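Local coordinates for protein agarase (Pseudoalteromonas fuliginea, PDB 6XJ9) that probably hydrolyses the agarose of red algal cell walls, as a family 50 glycoside hydrolase that also carries a carbohydrate-binding-module-like domain, at residues A[104-109]-A[191-196]; A[116-121]-A[173-178]. All coordinates share one frame; numbering follows the deposited sequence.

Interaction 1 (A[104-109]-A[191-196]); sequences QIYLDI and SVQSTL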
ATOM      1  N   GLN A 104      -0.909   7.819  16.115  1.00 21.75           N
ATOM      2  CA  GLN A 104      -2.220   8.194  16.603  1.00 21.25           C
ATOM      3  C   GLN A 104      -2.028   8.933  17.919  1.00 22.15           C
ATOM      4  O   GLN A 104      -1.671   8.321  18.927  1.00 22.07           O
ATOM      5  CB  GLN A 104      -3.115   6.964  16.811  1.00 20.35           C
ATOM      6  CG  GLN A 104      -4.485   7.317  17.369  1.00 19.30           C
ATOM      7  CD  GLN A 104      -5.420   6.136  17.455  1.00 19.51           C
ATOM      8  OE1 GLN A 104      -5.040   4.994  17.219  1.00 19.97           O
ATOM      9  NE2 GLN A 104      -6.663   6.405  17.802  1.00 18.39           N
ATOM     10  N   ILE A 105      -2.274  10.248  17.891  1.00 21.99           N
ATOM     11  CA  ILE A 105      -2.230  11.048  19.109  1.00 22.40           C
ATOM     12  C   ILE A 105      -3.631  11.112  19.712  1.00 22.09           C
ATOM     13  O   ILE A 105      -4.636  11.067  19.005  1.00 23.12           O
ATOM     14  CB  ILE A 105      -1.646  12.455  18.858  1.00 21.28           C
ATOM     15  CG1 ILE A 105      -2.405  13.196  17.752  1.00 21.64           C
ATOM     16  CG2 ILE A 105      -0.159  12.379  18.559  1.00 20.44           C
ATOM     17  CD1 ILE A 105      -1.963  14.625  17.537  1.00 22.03           C
ATOM     18  N   TYR A 106      -3.670  11.175  21.040  1.00 21.15           N
ATOM     19  CA  TYR A 106      -4.891  11.448  21.766  1.00 21.40           C
ATOM     20  C   TYR A 106      -4.781  12.874  22.285  1.00 23.40           C
ATOM     21  O   TYR A 106      -3.744  13.253  22.834  1.00 21.56           O
ATOM     22  CB  TYR A 106      -5.061  10.423  22.892  1.00 21.72           C
ATOM     23  CG  TYR A 106      -5.384   9.035  22.394  1.00 20.50           C
ATOM     24  CD1 TYR A 106      -4.383   8.193  21.931  1.00 19.44           C
ATOM     25  CD2 TYR A 106      -6.691   8.567  22.382  1.00 19.90           C
ATOM     26  CE1 TYR A 106      -4.674   6.918  21.459  1.00 19.35           C
ATOM     27  CE2 TYR A 106      -6.999   7.291  21.928  1.00 19.02           C
ATOM     28  CZ  TYR A 106      -5.984   6.470  21.450  1.00 20.13           C
ATOM     29  OH  TYR A 106      -6.273   5.210  20.991  1.00 20.36           O
ATOM     30  N   LEU A 107      -5.849  13.654  22.062  1.00 23.62           N
ATOM     31  CA  LEU A 107      -5.907  15.029  22.512  1.00 24.02           C
ATOM     32  C   LEU A 107      -6.948  15.118  23.623  1.00 25.67           C
ATOM     33  O   LEU A 107      -8.145  14.974  23.368  1.00 27.12           O
ATOM     34  CB  LEU A 107      -6.239  15.936  21.321  1.00 23.76           C
ATOM     35  CG  LEU A 107      -6.691  17.359  21.657  1.00 24.08           C
ATOM     36  CD1 LEU A 107      -5.597  18.121  22.384  1.00 24.65           C
ATOM     37  CD2 LEU A 107      -7.098  18.103  20.389  1.00 24.43           C
ATOM     38  N   ASP A 108      -6.463  15.301  24.856  1.00 24.60           N
ATOM     39  CA  ASP A 108      -7.334  15.464  26.008  1.00 26.73           C
ATOM     40  C   ASP A 108      -7.268  16.912  26.487  1.00 26.80           C
ATOM     41  O   ASP A 108      -6.186  17.457  26.690  1.00 26.19           O
ATOM     42  CB  ASP A 108      -7.011  14.479  27.128  1.00 25.90           C
ATOM     43  CG  ASP A 108      -7.380  13.057  26.769  1.00 27.13           C
ATOM     44  OD1 ASP A 108      -6.603  12.420  26.025  1.00 26.09           O
ATOM     45  OD2 ASP A 108      -8.441  12.608  27.227  1.00 26.27           O
ATOM     46  N   ILE A 109      -8.449  17.525  26.594  1.00 29.16           N
ATOM     47  CA  ILE A 109      -8.617  18.867  27.129  1.00 29.48           C
ATOM     48  C   ILE A 109      -9.463  18.748  28.397  1.00 31.07           C
ATOM     49  O   ILE A 109     -10.513  18.107  28.385  1.00 31.01           O
ATOM     50  CB  ILE A 109      -9.246  19.793  26.070  1.00 28.54           C
ATOM     51  CG1 ILE A 109      -8.483  19.746  24.742  1.00 27.26           C
ATOM     52  CG2 ILE A 109      -9.367  21.218  26.593  1.00 29.68           C
ATOM     53  CD1 ILE A 109      -9.256  20.289  23.556  1.00 28.56           C
ATOM     54  N   SER A 191      -1.119  12.714  23.922  1.00 23.16           N
ATOM     55  CA  SER A 191      -0.562  11.452  24.395  1.00 24.06           C
ATOM     56  C   SER A 191      -0.470  10.394  23.292  1.00 23.61           C
ATOM     57  O   SER A 191      -1.168  10.464  22.277  1.00 24.00           O
ATOM     58  CB  SER A 191      -1.294  10.917  25.612  1.00 24.98           C
ATOM     59  OG  SER A 191      -2.645  10.597  25.310  1.00 26.16           O
ATOM     60  N   VAL A 192       0.424   9.422  23.522  1.00 22.86           N
ATOM     61  CA  VAL A 192       0.553   8.202  22.738  1.00 21.03           C
ATOM     62  C   VAL A 192       0.272   7.025  23.673  1.00 22.93           C
ATOM     63  O   VAL A 192       0.748   7.019  24.808  1.00 22.48           O
ATOM     64  CB  VAL A 192       1.946   8.143  22.084  1.00 21.08           C
ATOM     65  CG1 VAL A 192       2.257   6.785  21.470  1.00 19.96           C
ATOM     66  CG2 VAL A 192       2.114   9.252  21.049  1.00 19.39           C
ATOM     67  N   GLN A 193      -0.538   6.056  23.205  1.00 21.27           N
ATOM     68  CA  GLN A 193      -1.134   5.065  24.090  1.00 21.50           C
ATOM     69  C   GLN A 193      -1.019   3.669  23.485  1.00 20.48           C
ATOM     70  O   GLN A 193      -1.368   3.456  22.323  1.00 20.30           O
ATOM     71  CB  GLN A 193      -2.591   5.427  24.395  1.00 21.79           C
ATOM     72  CG  GLN A 193      -2.730   6.722  25.190  1.00 21.36           C
ATOM     73  CD  GLN A 193      -4.159   7.083  25.516  1.00 22.31           C
ATOM     74  OE1 GLN A 193      -5.061   6.245  25.490  1.00 20.59           O
ATOM     75  NE2 GLN A 193      -4.374   8.355  25.803  1.00 20.85           N
ATOM     76  N   SER A 194      -0.517   2.735  24.301  1.00 20.38           N
ATOM     77  CA  SER A 194      -0.366   1.324  23.959  1.00 19.76           C
ATOM     78  C   SER A 194       0.068   1.133  22.509  1.00 20.17           C
ATOM     79  O   SER A 194      -0.705   0.628  21.691  1.00 20.62           O
ATOM     80  CB  SER A 194      -1.636   0.558  24.238  1.00 18.84           C
ATOM     81  OG  SER A 194      -2.039   0.748  25.578  1.00 20.33           O
ATOM     82  N   THR A 195       1.302   1.536  22.197  1.00 19.10           N
ATOM     83  CA  THR A 195       1.871   1.234  20.895  1.00 20.94           C
ATOM     84  C   THR A 195       2.787   0.021  21.041  1.00 20.13           C
ATOM     85  O   THR A 195       2.978  -0.487  22.148  1.00 19.91           O
ATOM     86  CB  THR A 195       2.644   2.427  20.311  1.00 21.91           C
ATOM     87  OG1 THR A 195       3.737   2.736  21.174  1.00 23.05           O
ATOM     88  CG2 THR A 195       1.794   3.668  20.137  1.00 21.88           C
ATOM     89  N   LEU A 196       3.353  -0.427  19.918  1.00 19.42           N
ATOM     90  CA  LEU A 196       4.462  -1.372  19.983  1.00 21.12           C
ATOM     91  C   LEU A 196       5.791  -0.650  19.785  1.00 23.36           C
ATOM     92  O   LEU A 196       6.842  -1.198  20.125  1.00 25.58           O
ATOM     93  CB  LEU A 196       4.254  -2.484  18.950  1.00 17.97           C
ATOM     94  CG  LEU A 196       2.950  -3.263  19.114  1.00 17.76           C
ATOM     95  CD1 LEU A 196       2.785  -4.296  17.994  1.00 18.48           C
ATOM     96  CD2 LEU A 196       2.884  -3.929  20.490  1.00 17.37           C
TER
HETATM   97  O   HOH W   1      -1.294   5.900  20.374  1.00 19.02           O
HETATM   98  O   HOH W   2      -4.069  12.965  25.811  1.00 25.93           O
HETATM   99  O   HOH W   3      -6.956   9.660  26.464  1.00 27.43           O
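Tyr106 and Ser191 are paired through both backbone groups, the hydrogen-bonded pair of an antiparallel ladder between strands 103-111 and 185-193 in the carbohydrate-binding-module-like domain, consistent with the β-sandwich of such modules. Tyr106 N gives its proton to Ser191 O at 2.9 Å, nearly straight at 168°, and Ser191 N returns the bond to Tyr106 O. Ser191 O also lies 3.4 Å from Ile105 CA in a CA-H...O contact. Past this pair the strands diverge, and one water spans the gap, donating to Gln104 O and accepting from Gln193 N.

The side chains of Tyr106 and Ser191 share one face of the sheet. Ser191 OG, set between its own backbone N and carbonyl carbon (chi1 64°), comes within 3.4 Å of Tyr106 CB. It accepts a bond from Gln193 NE2 at 2.9 Å, the serine oxygen lying close to the amide plane. The Gln193 chain, extended beyond CG, thus carries its amide flat over one face of the Tyr106 ring, the two planes only 10° apart, with OE1 3.9 Å above the ring centre. A leucine in place of Gln193 would probably leave Ser191 OG without its amide donor and lose the flat stack on the tyrosine ring.

Two further waters extend the polar edge. One connects Tyr106 O, Ser191 OG and Asp108 OD1; the other donates to Asp108 OD1 and accepts from Gln193 NE2, giving both protons of that amide nitrogen a partner. Asp108 turns its other oxygen, OD2, to Thr118 and Asn116 on the next strand. Ser191 and Gln193 also touch Tyr70 on strand 70-75. The closest approach of the amide to the ring system is Gln193 NE2, 3.6 Å from Tyr106 CG.

Interaction 2 (A[116-121]-A[173-178]); sequences NYTRSV and SMWGKK
Ser173 meets Tyr117 from the ring's edge, its CB 3.2 Å from Tyr117 OH, and pairs with Arg119 without hydrogen bonds between their backbones. Met174 N then donates to Thr118 O at 2.9 Å, while the Met174 chain, bent at chi2 and chi3, lays CG against Ser120 CB. Trp175 N bonds the same Thr118 O at 3.2 Å, so two consecutive amides grip one carbonyl. Trp175 O answers by accepting from Thr118 N at 2.8 Å, almost along the C=O axis. The indole crosses Thr118, whose OG1 is held by Asp108, with Trp175 NE1 3.5 Å from Thr118 CB. At Gly176 a CB would clash with Asn116 O and Tyr117 CA, and the backbone angles would also jam it against the preceding carbonyl. Lys177 N bonds Asn116 O at 2.8 Å. Lys178 runs alongside Tyr117, its CG 3.7 Å from the ring centroid, 13° off the normal, a CH-pi contact. With chi1 at -165°, CG anti to the backbone N, the Tyr117 ring lies between Trp175 O and the Lys178 chain. Met174 and Trp175 together facing Thr118 make a classic β bulge, at which the register against strand 116-123 slips by one residue just before the chain turns a corner at Trp175.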
ATOM      1  N   ASN A 116     -13.178  16.152  31.406  1.00 38.06           N
ATOM      2  CA  ASN A 116     -12.156  15.864  30.410  1.00 35.72           C
ATOM      3  C   ASN A 116     -12.830  15.377  29.133  1.00 33.76           C
ATOM      4  O   ASN A 116     -13.864  14.716  29.194  1.00 34.30           O
ATOM      5  CB  ASN A 116     -11.131  14.861  30.945  1.00 35.07           C
ATOM      6  CG  ASN A 116     -10.007  14.573  29.970  1.00 36.86           C
ATOM      7  OD1 ASN A 116      -9.045  15.331  29.886  1.00 36.46           O
ATOM      8  ND2 ASN A 116     -10.117  13.481  29.229  1.00 34.47           N
ATOM      9  N   TYR A 117     -12.251  15.727  27.977  1.00 33.84           N
ATOM     10  CA  TYR A 117     -12.707  15.159  26.716  1.00 32.53           C
ATOM     11  C   TYR A 117     -11.528  14.701  25.859  1.00 31.17           C
ATOM     12  O   TYR A 117     -10.533  15.410  25.748  1.00 30.80           O
ATOM     13  CB  TYR A 117     -13.607  16.116  25.933  1.00 30.10           C
ATOM     14  CG  TYR A 117     -14.354  15.417  24.826  1.00 30.52           C
ATOM     15  CD1 TYR A 117     -15.455  14.622  25.111  1.00 30.34           C
ATOM     16  CD2 TYR A 117     -13.941  15.506  23.502  1.00 27.37           C
ATOM     17  CE1 TYR A 117     -16.144  13.951  24.113  1.00 29.90           C
ATOM     18  CE2 TYR A 117     -14.619  14.839  22.491  1.00 27.69           C
ATOM     19  CZ  TYR A 117     -15.726  14.065  22.800  1.00 28.50           C
ATOM     20  OH  TYR A 117     -16.415  13.395  21.834  1.00 31.44           O
ATOM     21  N   THR A 118     -11.704  13.534  25.217  1.00 30.44           N
ATOM     22  CA  THR A 118     -10.688  12.879  24.405  1.00 29.36           C
ATOM     23  C   THR A 118     -11.053  12.955  22.921  1.00 27.92           C
ATOM     24  O   THR A 118     -12.123  12.495  22.522  1.00 26.76           O
ATOM     25  CB  THR A 118     -10.539  11.413  24.830  1.00 29.32           C
ATOM     26  OG1 THR A 118     -10.302  11.369  26.239  1.00 26.12           O
ATOM     27  CG2 THR A 118      -9.438  10.690  24.083  1.00 28.97           C
ATOM     28  N   ARG A 119     -10.140  13.529  22.120  1.00 26.38           N
ATOM     29  CA  ARG A 119     -10.157  13.450  20.662  1.00 25.44           C
ATOM     30  C   ARG A 119      -8.905  12.693  20.207  1.00 25.76           C
ATOM     31  O   ARG A 119      -7.994  12.492  21.006  1.00 25.82           O
ATOM     32  CB  ARG A 119     -10.232  14.852  20.050  1.00 26.44           C
ATOM     33  CG  ARG A 119     -11.510  15.622  20.368  1.00 26.30           C
ATOM     34  CD  ARG A 119     -11.366  17.118  20.147  1.00 26.19           C
ATOM     35  NE  ARG A 119     -12.644  17.811  20.292  1.00 27.41           N
ATOM     36  CZ  ARG A 119     -13.053  18.475  21.373  1.00 29.45           C
ATOM     37  NH1 ARG A 119     -12.291  18.553  22.455  1.00 28.68           N
ATOM     38  NH2 ARG A 119     -14.239  19.052  21.370  1.00 29.98           N
ATOM     39  N   SER A 120      -8.871  12.235  18.943  1.00 23.73           N
ATOM     40  CA  SER A 120      -7.751  11.461  18.421  1.00 22.43           C
ATOM     41  C   SER A 120      -7.590  11.675  16.915  1.00 21.41           C
ATOM     42  O   SER A 120      -8.564  11.878  16.202  1.00 22.47           O
ATOM     43  CB  SER A 120      -7.903   9.990  18.746  1.00 23.76           C
ATOM     44  OG  SER A 120      -6.737   9.269  18.360  1.00 24.38           O
ATOM     45  N   VAL A 121      -6.350  11.599  16.428  1.00 21.74           N
ATOM     46  CA  VAL A 121      -6.096  11.665  14.996  1.00 20.82           C
ATOM     47  C   VAL A 121      -4.780  10.955  14.688  1.00 20.51           C
ATOM     48  O   VAL A 121      -3.917  10.837  15.554  1.00 19.39           O
ATOM     49  CB  VAL A 121      -6.104  13.120  14.482  1.00 21.02           C
ATOM     50  CG1 VAL A 121      -4.865  13.892  14.912  1.00 20.91           C
ATOM     51  CG2 VAL A 121      -6.260  13.182  12.970  1.00 20.28           C
ATOM     52  N   SER A 173     -13.685  13.049  17.425  1.00 28.44           N
ATOM     53  CA  SER A 173     -14.229  13.076  18.776  1.00 31.81           C
ATOM     54  C   SER A 173     -14.424  11.646  19.279  1.00 32.05           C
ATOM     55  O   SER A 173     -15.108  10.856  18.642  1.00 33.56           O
ATOM     56  CB  SER A 173     -15.519  13.865  18.820  1.00 33.69           C
ATOM     57  OG  SER A 173     -15.311  15.175  18.315  1.00 35.99           O
ATOM     58  N   MET A 174     -13.816  11.315  20.425  1.00 33.33           N
ATOM     59  CA  MET A 174     -13.809   9.938  20.888  1.00 31.81           C
ATOM     60  C   MET A 174     -14.769   9.746  22.064  1.00 33.98           C
ATOM     61  O   MET A 174     -15.714   8.969  21.953  1.00 34.96           O
ATOM     62  CB  MET A 174     -12.395   9.472  21.247  1.00 29.97           C
ATOM     63  CG  MET A 174     -11.382   9.652  20.118  1.00 28.49           C
ATOM     64  SD  MET A 174     -11.623   8.569  18.670  1.00 28.69           S
ATOM     65  CE  MET A 174     -10.975   7.011  19.276  1.00 26.73           C
ATOM     66  N   TRP A 175     -14.529  10.433  23.190  1.00 36.00           N
ATOM     67  CA  TRP A 175     -15.326  10.211  24.390  1.00 37.53           C
ATOM     68  C   TRP A 175     -14.942  11.188  25.500  1.00 40.15           C
ATOM     69  O   TRP A 175     -13.906  11.850  25.427  1.00 38.53           O
ATOM     70  CB  TRP A 175     -15.180   8.763  24.875  1.00 36.70           C
ATOM     71  CG  TRP A 175     -13.747   8.357  25.021  1.00 35.62           C
ATOM     72  CD1 TRP A 175     -12.843   8.827  25.930  1.00 35.57           C
ATOM     73  CD2 TRP A 175     -13.039   7.416  24.202  1.00 35.56           C
ATOM     74  NE1 TRP A 175     -11.623   8.237  25.739  1.00 34.22           N
ATOM     75  CE2 TRP A 175     -11.713   7.365  24.687  1.00 35.10           C
ATOM     76  CE3 TRP A 175     -13.396   6.609  23.115  1.00 37.51           C
ATOM     77  CZ2 TRP A 175     -10.742   6.549  24.111  1.00 34.43           C
ATOM     78  CZ3 TRP A 175     -12.436   5.796  22.553  1.00 36.23           C
ATOM     79  CH2 TRP A 175     -11.130   5.768  23.046  1.00 35.13           C
ATOM     80  N   GLY A 176     -15.786  11.227  26.542  1.00 40.84           N
ATOM     81  CA  GLY A 176     -15.608  12.092  27.700  1.00 44.02           C
ATOM     82  C   GLY A 176     -16.784  13.053  27.878  1.00 45.43           C
ATOM     83  O   GLY A 176     -17.874  12.811  27.356  1.00 45.78           O
ATOM     84  N   LYS A 177     -16.563  14.127  28.648  1.00 44.48           N
ATOM     85  CA  LYS A 177     -17.534  15.207  28.760  1.00 44.39           C
ATOM     86  C   LYS A 177     -17.173  16.283  27.738  1.00 41.75           C
ATOM     87  O   LYS A 177     -16.160  16.962  27.875  1.00 41.63           O
ATOM     88  CB  LYS A 177     -17.597  15.758  30.191  1.00 45.63           C
ATOM     89  CG  LYS A 177     -18.611  16.879  30.403  1.00 46.58           C
ATOM     90  CD  LYS A 177     -18.998  17.090  31.852  1.00 46.05           C
ATOM     91  CE  LYS A 177     -20.394  17.656  32.010  1.00 48.61           C
ATOM     92  NZ  LYS A 177     -20.962  17.336  33.343  1.00 46.72           N
ATOM     93  N   LYS A 178     -17.994  16.406  26.693  1.00 40.86           N
ATOM     94  CA  LYS A 178     -17.614  17.222  25.552  1.00 41.57           C
ATOM     95  C   LYS A 178     -17.805  18.700  25.885  1.00 42.13           C
ATOM     96  O   LYS A 178     -16.973  19.529  25.527  1.00 38.50           O
ATOM     97  CB  LYS A 178     -18.392  16.775  24.310  1.00 41.74           C
ATOM     98  CG  LYS A 178     -17.764  17.121  22.967  1.00 42.29           C
ATOM     99  CD  LYS A 178     -18.547  16.524  21.810  1.00 43.29           C
ATOM    100  CE  LYS A 178     -18.133  17.066  20.461  1.00 44.82           C
ATOM    101  NZ  LYS A 178     -18.824  16.346  19.363  1.00 46.76           N
TER

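From the N terminus, the chain follows strand 103-111, turns, and returns antiparallel along strand 116-123, so the first segments of the two contacts lie on neighbouring strands. After strand 128-134 it comes back in strand 169-174, where interaction 2 closes a loop of 51 residues. The next strand, 185-193, crosses to the other side of strand 103-111, and interaction 1 closes the longer, 81-residue loop with interaction 2 nested inside it. The order 185-193, 103-111, 116-123, 169-174 results, all within the carbohydrate-binding-module-like domain. The centres are about 12 Å apart, and a probable hydrogen bond from Leu107 N to Arg119 O ties the two contacts together.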